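Local structure of demethylmenaquinone Methyltransferase (Thermus thermophilus, 1J3L) at residues 3-8 with 144-149; 36-41 with 124-129; 52-57 with 82-87; 71-76 with 99-104. The protein is of unsettled function but belongs to the RraA-like family and assembles from three copies of one compact alpha/beta chain. All blocks are in the same frame, centred on the assembly; numbering follows the deposited sequence.

Contact 1 of 4, residues 3-8 with 144-149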
loop_
_atom_site.group_PDB
_atom_site.type_symbol
_atom_site.label_atom_id
_atom_site.label_comp_id
_atom_site.label_asym_id
_atom_site.label_seq_id
_atom_site.Cartn_x
_atom_site.Cartn_y
_atom_site.Cartn_z
ATOM N N ALA A 3 -23.818 4.372 -8.936
ATOM C CA ALA A 3 -23.844 4.353 -7.475
ATOM C C ALA A 3 -22.448 4.574 -6.932
ATOM O O ALA A 3 -21.452 4.307 -7.608
ATOM C CB ALA A 3 -24.386 2.999 -6.986
ATOM N N ARG A 4 -22.380 5.026 -5.699
ATOM C CA ARG A 4 -21.105 5.250 -5.110
ATOM C C ARG A 4 -21.177 4.984 -3.644
ATOM O O ARG A 4 -22.237 5.068 -2.988
ATOM C CB ARG A 4 -20.620 6.670 -5.250
ATOM C CG ARG A 4 -19.814 6.936 -6.481
ATOM C CD ARG A 4 -18.635 5.988 -6.694
ATOM N NE ARG A 4 -17.333 6.660 -6.754
ATOM C CZ ARG A 4 -17.089 7.814 -7.375
ATOM N NH1 ARG A 4 -18.058 8.465 -8.006
ATOM N NH2 ARG A 4 -15.867 8.330 -7.354
ATOM N N THR A 5 -19.998 4.731 -3.115
ATOM C CA THR A 5 -19.844 4.415 -1.740
ATOM C C THR A 5 -20.030 5.728 -0.988
ATOM O O THR A 5 -20.735 5.740 0.007
ATOM C CB THR A 5 -18.444 3.754 -1.577
ATOM O OG1 THR A 5 -18.437 2.841 -0.473
ATOM C CG2 THR A 5 -17.386 4.823 -1.437
ATOM N N THR A 6 -19.390 6.801 -1.464
ATOM C CA THR A 6 -19.454 8.099 -0.820
ATOM C C THR A 6 -20.882 8.654 -0.754
ATOM O O THR A 6 -21.421 8.859 0.330
ATOM C CB THR A 6 -18.491 9.093 -1.527
ATOM O OG1 THR A 6 -18.769 9.130 -2.930
ATOM C CG2 THR A 6 -17.053 8.657 -1.325
ATOM N N ASP A 7 -21.505 8.883 -1.906
ATOM C CA ASP A 7 -22.870 9.418 -1.928
ATOM C C ASP A 7 -23.774 8.663 -0.976
ATOM O O ASP A 7 -24.403 9.250 -0.096
ATOM C CB ASP A 7 -23.488 9.333 -3.327
ATOM C CG ASP A 7 -22.631 9.982 -4.383
ATOM O OD1 ASP A 7 -21.863 10.897 -4.035
ATOM O OD2 ASP A 7 -22.734 9.580 -5.563
ATOM N N LEU A 8 -23.835 7.353 -1.164
ATOM C CA LEU A 8 -24.679 6.509 -0.342
ATOM C C LEU A 8 -24.292 6.557 1.124
ATOM O O LEU A 8 -25.113 6.277 1.997
ATOM C CB LEU A 8 -24.663 5.076 -0.881
ATOM C CG LEU A 8 -25.365 4.993 -2.243
ATOM C CD1 LEU A 8 -25.329 3.579 -2.774
ATOM C CD2 LEU A 8 -26.810 5.462 -2.101
ATOM N N LEU A 144 -21.179 -2.434 -1.189
ATOM C CA LEU A 144 -20.831 -1.580 -2.303
ATOM C C LEU A 144 -19.327 -1.429 -2.253
ATOM O O LEU A 144 -18.750 -1.241 -1.184
ATOM C CB LEU A 144 -21.514 -0.219 -2.156
ATOM C CG LEU A 144 -22.833 -0.040 -2.912
ATOM C CD1 LEU A 144 -23.745 0.926 -2.184
ATOM C CD2 LEU A 144 -22.531 0.447 -4.316
ATOM N N ALA A 145 -18.683 -1.521 -3.408
ATOM C CA ALA A 145 -17.238 -1.398 -3.448
ATOM C C ALA A 145 -16.752 -0.606 -4.642
ATOM O O ALA A 145 -17.182 -0.833 -5.778
ATOM C CB ALA A 145 -16.601 -2.786 -3.448
ATOM N N ASP A 146 -15.850 0.333 -4.365
ATOM C CA ASP A 146 -15.246 1.158 -5.402
ATOM C C ASP A 146 -13.923 1.740 -4.897
ATOM O O ASP A 146 -13.460 1.378 -3.817
ATOM C CB ASP A 146 -16.206 2.278 -5.843
ATOM C CG ASP A 146 -16.565 3.228 -4.718
ATOM O OD1 ASP A 146 -15.658 3.618 -3.954
ATOM O OD2 ASP A 146 -17.754 3.600 -4.607
ATOM N N GLU A 147 -13.325 2.636 -5.680
ATOM C CA GLU A 147 -12.052 3.262 -5.330
ATOM C C GLU A 147 -12.005 3.994 -3.989
ATOM O O GLU A 147 -10.923 4.233 -3.459
ATOM C CB GLU A 147 -11.623 4.240 -6.425
ATOM C CG GLU A 147 -12.509 5.468 -6.557
ATOM C CD GLU A 147 -13.678 5.271 -7.516
ATOM O OE1 GLU A 147 -13.846 4.154 -8.055
ATOM O OE2 GLU A 147 -14.431 6.246 -7.734
ATOM N N ASP A 148 -13.158 4.363 -3.439
ATOM C CA ASP A 148 -13.168 5.067 -2.164
ATOM C C ASP A 148 -13.388 4.130 -0.990
ATOM O O ASP A 148 -13.448 4.575 0.156
ATOM C CB ASP A 148 -14.244 6.163 -2.138
ATOM C CG ASP A 148 -13.999 7.254 -3.169
ATOM O OD1 ASP A 148 -12.893 7.835 -3.175
ATOM O OD2 ASP A 148 -14.921 7.532 -3.967
ATOM N N GLY A 149 -13.523 2.838 -1.266
ATOM C CA GLY A 149 -13.725 1.897 -0.180
ATOM C C GLY A 149 -14.953 1.009 -0.269
ATOM O O GLY A 149 -15.516 0.802 -1.344
#
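T5 lays its CB and CG2 across the carboxylate of D146, CG2 coming to 3.3 Å from OD1. The overlap joins the start of helix 5-11 to the tip of the beta hairpin 142-146/149-153, whose strands are linked by a type I turn from D146 to G149. D146 divides its two oxygens between these elements. OD1 turns inward to accept D148 N at 2.7 Å, making an Asx turn, while OD2 takes T5 N, the first amide of the helix, at 2.9 Å. Both donors lie nearly on the C-O axis of their oxygen; with a donor on each oxygen, the carboxylate is held against rotation.

R4, at the N-cap position, leaves the backbone heading away from the hairpin, but bends at chi2 (-53°) and again at chi3 bring its guanidinium back over the turn. NH2 sits 2.6 Å from E147 OE2 in a salt bridge whose hydrogen bond is bent and weak; R30 also salt-bridges that oxygen, so two arginines share it. D148 OD2 is a longer partner, 3.6 Å from R4 NH2, its carboxylate turned only 17° from the guanidinium plane. D146, by contrast, meets the guanidinium edge with its carboxylate nearly perpendicular.

The subunit interface is close by: D148 OD1 accepts a hydrogen bond from the backbone N of T98 of the second subunit, whose P115 packs on T5. On the helix side of D148, the methyl CG2 of T6 rests 3.6 Å from OD2.

Contact 2 of 4, residues 36-41 with 124-129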
loop_
_atom_site.group_PDB
_atom_site.type_symbol
_atom_site.label_atom_id
_atom_site.label_comp_id
_atom_site.label_asym_id
_atom_site.label_seq_id
_atom_site.Cartn_x
_atom_site.Cartn_y
_atom_site.Cartn_z
ATOM N N ARG A 36 -22.527 -12.306 1.505
ATOM C CA ARG A 36 -22.490 -13.700 1.912
ATOM C C ARG A 36 -21.156 -13.751 2.663
ATOM O O ARG A 36 -20.139 -13.305 2.139
ATOM C CB ARG A 36 -22.432 -14.598 0.679
ATOM C CG ARG A 36 -22.842 -16.019 0.938
ATOM C CD ARG A 36 -24.347 -16.196 0.843
ATOM N NE ARG A 36 -24.734 -17.520 1.317
ATOM C CZ ARG A 36 -24.327 -18.664 0.775
ATOM N NH1 ARG A 36 -23.516 -18.659 -0.273
ATOM N NH2 ARG A 36 -24.725 -19.816 1.293
ATOM N N THR A 37 -21.144 -14.279 3.877
ATOM C CA THR A 37 -19.908 -14.312 4.647
ATOM C C THR A 37 -19.307 -15.691 4.827
ATOM O O THR A 37 -19.951 -16.717 4.588
ATOM C CB THR A 37 -20.101 -13.718 6.052
ATOM O OG1 THR A 37 -20.961 -14.573 6.822
ATOM C CG2 THR A 37 -20.719 -12.331 5.954
ATOM N N LEU A 38 -18.059 -15.691 5.277
ATOM C CA LEU A 38 -17.322 -16.916 5.504
ATOM C C LEU A 38 -16.109 -16.605 6.372
ATOM O O LEU A 38 -15.424 -15.598 6.173
ATOM C CB LEU A 38 -16.889 -17.487 4.158
ATOM C CG LEU A 38 -16.156 -18.813 4.087
ATOM C CD1 LEU A 38 -16.969 -19.894 4.776
ATOM C CD2 LEU A 38 -15.926 -19.160 2.621
ATOM N N ARG A 39 -15.864 -17.461 7.353
ATOM C CA ARG A 39 -14.724 -17.287 8.235
ATOM C C ARG A 39 -13.876 -18.539 8.145
ATOM O O ARG A 39 -14.368 -19.649 8.333
ATOM C CB ARG A 39 -15.173 -17.070 9.679
ATOM C CG ARG A 39 -14.009 -16.962 10.652
ATOM C CD ARG A 39 -14.475 -16.718 12.075
ATOM N NE ARG A 39 -15.173 -15.442 12.209
ATOM C CZ ARG A 39 -16.447 -15.320 12.568
ATOM N NH1 ARG A 39 -17.171 -16.402 12.835
ATOM N NH2 ARG A 39 -17.000 -14.116 12.656
ATOM N N VAL A 40 -12.602 -18.353 7.828
ATOM C CA VAL A 40 -11.673 -19.463 7.722
ATOM C C VAL A 40 -10.296 -18.949 8.075
ATOM O O VAL A 40 -10.092 -17.751 8.300
ATOM C CB VAL A 40 -11.602 -20.049 6.291
ATOM C CG1 VAL A 40 -12.942 -20.592 5.885
ATOM C CG2 VAL A 40 -11.122 -18.976 5.297
ATOM N N PHE A 41 -9.343 -19.864 8.132
ATOM C CA PHE A 41 -7.981 -19.480 8.423
ATOM C C PHE A 41 -7.091 -20.412 7.639
ATOM O O PHE A 41 -7.053 -21.613 7.902
ATOM C CB PHE A 41 -7.663 -19.594 9.915
ATOM C CG PHE A 41 -6.318 -19.029 10.279
ATOM C CD1 PHE A 41 -6.143 -17.650 10.417
ATOM C CD2 PHE A 41 -5.207 -19.865 10.423
ATOM C CE1 PHE A 41 -4.886 -17.103 10.691
ATOM C CE2 PHE A 41 -3.945 -19.329 10.698
ATOM C CZ PHE A 41 -3.782 -17.941 10.832
ATOM N N GLY A 124 -14.022 -23.903 9.191
ATOM C CA GLY A 124 -14.568 -22.579 8.970
ATOM C C GLY A 124 -16.067 -22.485 9.172
ATOM O O GLY A 124 -16.757 -23.501 9.285
ATOM N N GLU A 125 -16.570 -21.254 9.207
ATOM C CA GLU A 125 -17.992 -20.993 9.409
ATOM C C GLU A 125 -18.606 -20.288 8.201
ATOM O O GLU A 125 -17.978 -19.423 7.590
ATOM C CB GLU A 125 -18.190 -20.115 10.643
ATOM C CG GLU A 125 -17.350 -20.507 11.840
ATOM C CD GLU A 125 -17.525 -19.542 13.004
ATOM O OE1 GLU A 125 -18.664 -19.408 13.499
ATOM O OE2 GLU A 125 -16.529 -18.916 13.423
ATOM N N VAL A 126 -19.848 -20.643 7.886
ATOM C CA VAL A 126 -20.560 -20.055 6.760
ATOM C C VAL A 126 -21.699 -19.133 7.208
ATOM O O VAL A 126 -22.453 -19.455 8.124
ATOM C CB VAL A 126 -21.134 -21.160 5.857
ATOM C CG1 VAL A 126 -21.715 -20.551 4.593
ATOM C CG2 VAL A 126 -20.040 -22.174 5.530
ATOM N N ASP A 127 -21.816 -17.990 6.537
ATOM C CA ASP A 127 -22.834 -16.982 6.820
ATOM C C ASP A 127 -22.995 -16.591 8.296
ATOM O O ASP A 127 -24.107 -16.574 8.830
ATOM C CB ASP A 127 -24.185 -17.413 6.230
ATOM C CG ASP A 127 -24.272 -17.176 4.720
ATOM O OD1 ASP A 127 -24.024 -16.038 4.271
ATOM O OD2 ASP A 127 -24.601 -18.120 3.979
ATOM N N VAL A 128 -21.873 -16.270 8.941
ATOM C CA VAL A 128 -21.859 -15.841 10.340
ATOM C C VAL A 128 -21.444 -14.378 10.407
ATOM O O VAL A 128 -20.780 -13.874 9.500
ATOM C CB VAL A 128 -20.845 -16.628 11.186
ATOM C CG1 VAL A 128 -21.253 -18.085 11.284
ATOM C CG2 VAL A 128 -19.465 -16.486 10.586
ATOM N N PRO A 129 -21.841 -13.670 11.478
ATOM C CA PRO A 129 -21.463 -12.262 11.598
ATOM C C PRO A 129 -19.940 -12.173 11.653
ATOM O O PRO A 129 -19.300 -12.947 12.363
ATOM C CB PRO A 129 -22.110 -11.842 12.918
ATOM C CG PRO A 129 -23.323 -12.711 12.990
ATOM C CD PRO A 129 -22.785 -14.051 12.545
#
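Chi1 of 177° and an equally extended chi2 send R39 straight out from its strand before a bend at chi3 (-63°) swings the guanidinium alongside E125. The glutamate, extended beyond CG, runs beside it in the same direction. E125 OE2 meets the guanidinium edge 2.7 Å from R39 NH1 in a salt bridge, though its hydrogen bond is weak. On the same guanidinium, R39 NH2 donates to P129 O at 2.6 Å, with V128 CG2 lying obliquely against NH1. One arginine thus spans the chain from E125 to P129.

Beneath these side chains the backbones form an antiparallel pairing in which the short strand 125-126 borders the long strand 31-39 of the main mixed sheet. R39 and E125 are the hydrogen-bonded pair: R39 N reaches E125 O and E125 N reaches R39 O, both at 2.9 Å. L38 and V126, the non-hydrogen-bonded pair, point to the other face, where L38 CD1 lies 3.9 Å from V126 CG2 and helix 45-51 packs on both through L46.

Beyond V126 the chain turns through D127, which has positive phi, and its amide N still donates to T37 O, from well above the carbonyl plane. T37 OG1 donates to V128 O at 2.8 Å. R36 bends at chi2 to bring NE 2.7 Å from D127 OD2, a salt bridge whose hydrogen bond is strongly bent and weak; R36 NH2 has a second acidic partner in E53.

Contact 3 of 4, residues 52-57 with 82-87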
loop_
_atom_site.group_PDB
_atom_site.type_symbol
_atom_site.label_atom_id
_atom_site.label_comp_id
_atom_site.label_asym_id
_atom_site.label_seq_id
_atom_site.Cartn_x
_atom_site.Cartn_y
_atom_site.Cartn_z
ATOM N N GLU A 52 -19.535 -22.299 -5.419
ATOM C CA GLU A 52 -20.154 -23.205 -6.378
ATOM C C GLU A 52 -21.664 -23.031 -6.308
ATOM O O GLU A 52 -22.402 -23.536 -7.158
ATOM C CB GLU A 52 -19.784 -24.649 -6.047
ATOM C CG GLU A 52 -19.844 -25.587 -7.229
ATOM C CD GLU A 52 -18.858 -25.209 -8.315
ATOM O OE1 GLU A 52 -17.635 -25.331 -8.086
ATOM O OE2 GLU A 52 -19.308 -24.782 -9.399
ATOM N N GLU A 53 -22.119 -22.320 -5.277
ATOM C CA GLU A 53 -23.541 -22.077 -5.106
ATOM C C GLU A 53 -23.852 -20.832 -5.910
ATOM O O GLU A 53 -22.999 -19.947 -6.037
ATOM C CB GLU A 53 -23.886 -21.873 -3.625
ATOM C CG GLU A 53 -23.182 -22.877 -2.742
ATOM C CD GLU A 53 -23.833 -23.059 -1.393
ATOM O OE1 GLU A 53 -24.237 -22.055 -0.772
ATOM O OE2 GLU A 53 -23.928 -24.218 -0.947
ATOM N N GLU A 54 -25.042 -20.765 -6.495
ATOM C CA GLU A 54 -25.337 -19.594 -7.274
ATOM C C GLU A 54 -25.193 -18.279 -6.549
ATOM O O GLU A 54 -25.819 -18.068 -5.515
ATOM C CB GLU A 54 -26.676 -19.774 -8.026
ATOM C CG GLU A 54 -26.356 -20.236 -9.506
ATOM C CD GLU A 54 -26.875 -21.628 -9.993
ATOM O OE1 GLU A 54 -28.068 -21.758 -10.335
ATOM O OE2 GLU A 54 -26.083 -22.591 -10.107
ATOM N N GLY A 55 -24.339 -17.420 -7.115
ATOM C CA GLY A 55 -24.054 -16.126 -6.520
ATOM C C GLY A 55 -24.557 -14.894 -7.260
ATOM O O GLY A 55 -23.997 -13.802 -7.106
ATOM N N ALA A 56 -25.617 -15.056 -8.043
ATOM C CA ALA A 56 -26.196 -13.941 -8.775
ATOM C C ALA A 56 -26.488 -12.775 -7.832
ATOM O O ALA A 56 -27.154 -12.933 -6.811
ATOM C CB ALA A 56 -27.459 -14.391 -9.447
ATOM N N GLY A 57 -25.971 -11.604 -8.179
ATOM C CA GLY A 57 -26.198 -10.417 -7.368
ATOM C C GLY A 57 -25.659 -10.501 -5.951
ATOM O O GLY A 57 -26.179 -9.851 -5.044
ATOM N N TRP A 82 -17.017 -16.375 -11.078
ATOM C CA TRP A 82 -17.572 -15.643 -12.203
ATOM C C TRP A 82 -18.593 -16.468 -12.977
ATOM O O TRP A 82 -19.655 -15.957 -13.336
ATOM C CB TRP A 82 -16.460 -15.200 -13.143
ATOM C CG TRP A 82 -16.955 -14.532 -14.376
ATOM C CD1 TRP A 82 -17.723 -13.408 -14.445
ATOM C CD2 TRP A 82 -16.687 -14.921 -15.727
ATOM N NE1 TRP A 82 -17.945 -13.067 -15.753
ATOM C CE2 TRP A 82 -17.319 -13.975 -16.562
ATOM C CE3 TRP A 82 -15.966 -15.972 -16.312
ATOM C CZ2 TRP A 82 -17.257 -14.047 -17.954
ATOM C CZ3 TRP A 82 -15.903 -16.046 -17.702
ATOM C CH2 TRP A 82 -16.545 -15.085 -18.506
ATOM N N GLU A 83 -18.271 -17.733 -13.250
ATOM C CA GLU A 83 -19.184 -18.614 -13.985
ATOM C C GLU A 83 -20.479 -18.807 -13.188
ATOM O O GLU A 83 -21.538 -19.013 -13.760
ATOM C CB GLU A 83 -18.539 -19.990 -14.252
ATOM C CG GLU A 83 -17.207 -19.937 -15.008
ATOM C CD GLU A 83 -16.566 -21.309 -15.220
ATOM O OE1 GLU A 83 -16.491 -22.106 -14.259
ATOM O OE2 GLU A 83 -16.115 -21.585 -16.354
ATOM N N LYS A 84 -20.381 -18.745 -11.866
ATOM C CA LYS A 84 -21.543 -18.913 -11.005
ATOM C C LYS A 84 -22.306 -17.605 -10.777
ATOM O O LYS A 84 -23.280 -17.568 -10.024
ATOM C CB LYS A 84 -21.118 -19.518 -9.666
ATOM C CG LYS A 84 -20.946 -21.031 -9.704
ATOM C CD LYS A 84 -22.279 -21.700 -9.984
ATOM C CE LYS A 84 -22.154 -23.199 -10.089
ATOM N NZ LYS A 84 -23.496 -23.798 -10.261
ATOM N N GLY A 85 -21.843 -16.533 -11.416
ATOM C CA GLY A 85 -22.519 -15.246 -11.320
ATOM C C GLY A 85 -22.170 -14.291 -10.192
ATOM O O GLY A 85 -22.760 -13.216 -10.081
ATOM N N TRP A 86 -21.227 -14.668 -9.344
ATOM C CA TRP A 86 -20.853 -13.794 -8.251
ATOM C C TRP A 86 -20.479 -12.414 -8.774
ATOM O O TRP A 86 -19.827 -12.283 -9.813
ATOM C CB TRP A 86 -19.684 -14.402 -7.461
ATOM C CG TRP A 86 -20.086 -15.624 -6.737
ATOM C CD1 TRP A 86 -20.212 -16.876 -7.256
ATOM C CD2 TRP A 86 -20.565 -15.696 -5.390
ATOM N NE1 TRP A 86 -20.747 -17.726 -6.320
ATOM C CE2 TRP A 86 -20.967 -17.030 -5.167
ATOM C CE3 TRP A 86 -20.684 -14.763 -4.352
ATOM C CZ2 TRP A 86 -21.501 -17.452 -3.948
ATOM C CZ3 TRP A 86 -21.214 -15.184 -3.142
ATOM C CH2 TRP A 86 -21.612 -16.525 -2.950
ATOM N N ALA A 87 -20.905 -11.384 -8.057
ATOM C CA ALA A 87 -20.594 -10.011 -8.444
ATOM C C ALA A 87 -19.184 -9.669 -7.980
ATOM O O ALA A 87 -18.488 -8.865 -8.606
ATOM C CB ALA A 87 -21.592 -9.048 -7.822
HETATM O O HOH W 1 -24.833 -23.762 -7.816
HETATM O O HOH W 2 -24.553 -10.687 -10.325
#
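K84 starts with CB beside the backbone carbonyl of E53, then bends at chi2 (-65°) and runs straight over the chain of E52. Its CD passes 3.4 Å from E52 O, and CE comes closer, 3.0 Å from the same oxygen and 3.3 Å from E52 OE2, a carboxylate oxygen that R80 holds in a salt bridge. At the tip, NZ makes a salt bridge of 2.9 Å with E54 OE2, the two side chains meeting at a slant. A water accepts from NZ and donates to E52 O, so the ammonium group is tied to the loop both directly and through solvent.

The two segments are the exits of consecutive beta-alpha-beta crossovers: residues 52-57 lead from helix 45-51 into strand 58-63, while residues 82-87 lead from helix 75-83 into strand 88-92, which runs parallel to strand 58-63. Helix 75-83 ends in a Schellman motif, with G85 at positive phi. G55 N donates to K84 O at 3.1 Å just before that reversal. G55 also packs on W86: its CA sits 3.6 Å from the centroid of the five-membered ring, over the face, in a CH-pi contact. W86 NE1 gives a weak hydrogen bond to E53 O at 3.2 Å, and another weak one to L51 O. Farther along, a second water bridges G57 N and G85 O.

Contact 4 of 4, residues 71-76 with 99-104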
loop_
_atom_site.group_PDB
_atom_site.type_symbol
_atom_site.label_atom_id
_atom_site.label_comp_id
_atom_site.label_asym_id
_atom_site.label_seq_id
_atom_site.Cartn_x
_atom_site.Cartn_y
_atom_site.Cartn_z
ATOM N N ALA A 71 -2.995 -18.427 0.170
ATOM C CA ALA A 71 -4.017 -17.827 -0.673
ATOM C C ALA A 71 -5.358 -18.519 -0.472
ATOM O O ALA A 71 -5.436 -19.750 -0.457
ATOM C CB ALA A 71 -3.601 -17.913 -2.139
ATOM N N LEU A 72 -6.409 -17.720 -0.312
ATOM C CA LEU A 72 -7.745 -18.263 -0.128
ATOM C C LEU A 72 -8.450 -18.356 -1.468
ATOM O O LEU A 72 -9.486 -19.012 -1.596
ATOM C CB LEU A 72 -8.548 -17.387 0.832
ATOM C CG LEU A 72 -7.937 -17.352 2.229
ATOM C CD1 LEU A 72 -8.774 -16.514 3.154
ATOM C CD2 LEU A 72 -7.831 -18.770 2.750
ATOM N N LEU A 73 -7.881 -17.714 -2.481
ATOM C CA LEU A 73 -8.492 -17.757 -3.799
ATOM C C LEU A 73 -7.431 -17.599 -4.883
ATOM O O LEU A 73 -6.548 -16.743 -4.793
ATOM C CB LEU A 73 -9.563 -16.667 -3.893
ATOM C CG LEU A 73 -10.666 -16.856 -4.928
ATOM C CD1 LEU A 73 -11.905 -16.099 -4.501
ATOM C CD2 LEU A 73 -10.179 -16.387 -6.275
ATOM N N GLY A 74 -7.507 -18.465 -5.888
ATOM C CA GLY A 74 -6.563 -18.415 -6.984
ATOM C C GLY A 74 -7.275 -18.178 -8.293
ATOM O O GLY A 74 -8.445 -17.777 -8.318
ATOM N N GLY A 75 -6.567 -18.411 -9.393
ATOM C CA GLY A 75 -7.165 -18.216 -10.692
ATOM C C GLY A 75 -8.393 -19.081 -10.910
ATOM O O GLY A 75 -9.386 -18.618 -11.464
ATOM N N ASN A 76 -8.332 -20.335 -10.471
ATOM C CA ASN A 76 -9.447 -21.262 -10.644
ATOM C C ASN A 76 -10.725 -20.817 -9.947
ATOM O O ASN A 76 -11.787 -20.788 -10.560
ATOM C CB ASN A 76 -9.070 -22.665 -10.148
ATOM C CG ASN A 76 -7.943 -23.295 -10.954
ATOM O OD1 ASN A 76 -7.900 -23.184 -12.179
ATOM N ND2 ASN A 76 -7.033 -23.976 -10.267
ATOM N N GLU A 99 -1.970 -12.361 -12.010
ATOM C CA GLU A 99 -2.109 -12.139 -13.447
ATOM C C GLU A 99 -3.434 -12.724 -13.953
ATOM O O GLU A 99 -4.098 -12.135 -14.800
ATOM C CB GLU A 99 -0.946 -12.753 -14.244
ATOM C CG GLU A 99 -0.925 -12.262 -15.711
ATOM C CD GLU A 99 0.065 -12.996 -16.605
ATOM O OE1 GLU A 99 1.210 -13.253 -16.167
ATOM O OE2 GLU A 99 -0.307 -13.301 -17.761
ATOM N N GLU A 100 -3.823 -13.883 -13.432
ATOM C CA GLU A 100 -5.086 -14.495 -13.839
ATOM C C GLU A 100 -6.322 -13.806 -13.229
ATOM O O GLU A 100 -7.355 -13.678 -13.889
ATOM C CB GLU A 100 -5.095 -15.987 -13.482
ATOM C CG GLU A 100 -4.171 -16.847 -14.338
ATOM C CD GLU A 100 -4.043 -18.262 -13.794
ATOM O OE1 GLU A 100 -5.075 -18.833 -13.378
ATOM O OE2 GLU A 100 -2.918 -18.806 -13.786
ATOM N N LEU A 101 -6.217 -13.355 -11.984
ATOM C CA LEU A 101 -7.345 -12.703 -11.331
ATOM C C LEU A 101 -7.781 -11.452 -12.091
ATOM O O LEU A 101 -8.980 -11.197 -12.250
ATOM C CB LEU A 101 -6.986 -12.329 -9.883
ATOM C CG LEU A 101 -6.573 -13.462 -8.927
ATOM C CD1 LEU A 101 -6.323 -12.875 -7.550
ATOM C CD2 LEU A 101 -7.654 -14.554 -8.846
ATOM N N ARG A 102 -6.791 -10.690 -12.563
ATOM C CA ARG A 102 -7.012 -9.440 -13.289
ATOM C C ARG A 102 -7.870 -9.603 -14.541
ATOM O O ARG A 102 -8.550 -8.672 -14.964
ATOM C CB ARG A 102 -5.668 -8.832 -13.693
ATOM C CG ARG A 102 -5.765 -7.448 -14.293
ATOM C CD ARG A 102 -5.957 -6.395 -13.199
ATOM N NE ARG A 102 -6.155 -5.058 -13.749
ATOM C CZ ARG A 102 -7.223 -4.695 -14.453
ATOM N NH1 ARG A 102 -8.195 -5.571 -14.688
ATOM N NH2 ARG A 102 -7.318 -3.459 -14.931
ATOM N N GLU A 103 -7.831 -10.794 -15.119
ATOM C CA GLU A 103 -8.569 -11.098 -16.337
ATOM C C GLU A 103 -10.005 -11.588 -16.158
ATOM O O GLU A 103 -10.697 -11.807 -17.148
ATOM C CB GLU A 103 -7.771 -12.123 -17.153
ATOM C CG GLU A 103 -6.530 -11.515 -17.769
ATOM C CD GLU A 103 -5.627 -12.536 -18.420
ATOM O OE1 GLU A 103 -6.127 -13.392 -19.181
ATOM O OE2 GLU A 103 -4.407 -12.467 -18.174
ATOM N N VAL A 104 -10.440 -11.770 -14.913
ATOM C CA VAL A 104 -11.799 -12.242 -14.635
ATOM C C VAL A 104 -12.674 -11.023 -14.367
ATOM O O VAL A 104 -12.362 -10.204 -13.501
ATOM C CB VAL A 104 -11.825 -13.181 -13.406
ATOM C CG1 VAL A 104 -13.227 -13.760 -13.213
ATOM C CG2 VAL A 104 -10.800 -14.295 -13.582
#
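E100 OE1 is gripped by R79 NH1 in a salt bridge and rests 3.5 Å from G75 CA. With chi1 at -71° and the chain extended beyond CG, the E100 carboxylate is set against G75, the first residue of helix 75-83. Because G75 has no side chain, its backbone is approached directly, and E100 CB stands 4.1 Å from G75 CA.

L101 fills the other half of the contact. Its CD2 alone does the touching, wedged 3.4 Å from G74 O, the carbonyl of the N-cap residue, and 4.0 Å from G75 N. That amide is hydrogen-bonded to D97 OD2, from just ahead of helix 98-101. The same L101 methyl meets L73 CD2 at 4.0 Å, the two leucines slanting across each other. A78, one turn into helix 75-83, touches both leucines and extends the apolar patch.

In fold terms, the short helix 98-101, which follows strand 88-92, comes back over the N-terminal end of helix 75-83, which precedes that strand. Helix 98-101 runs into a type I turn from L101 to V104, closed by V104 N to L101 O at 3.1 Å. On its outer side, E99 salt-bridges R30 of the third subunit.

Between the two segments themselves the join is therefore van der Waals packing, with the polar anchoring supplied by R79 and D97; the helix start, rich in amide N-H groups, probably favours the nearby negative charge of E100.

In the fold
From the N terminus, contact 1 closes the widest loop, bringing the start of helix 5-11 back to the hairpin tip after strand 142-146; the other three contacts nest inside it. Contact 2 closes the next loop, joining strand 31-39, a sheet neighbour of 142-146, to strand 125-126. Contacts 3 and 4 nest within that loop and cross, their segments alternating: contact 3 ties the loop before strand 58-63 to the end of helix 75-83, contact 4 the start of that helix to helix 98-101, and they meet where W82 packs on V104. Contact 2 touches contact 3, and also contact 4 through V40 on L72. Contact 1 stands apart, its centre about 21 to 24 Å from the centres of the others.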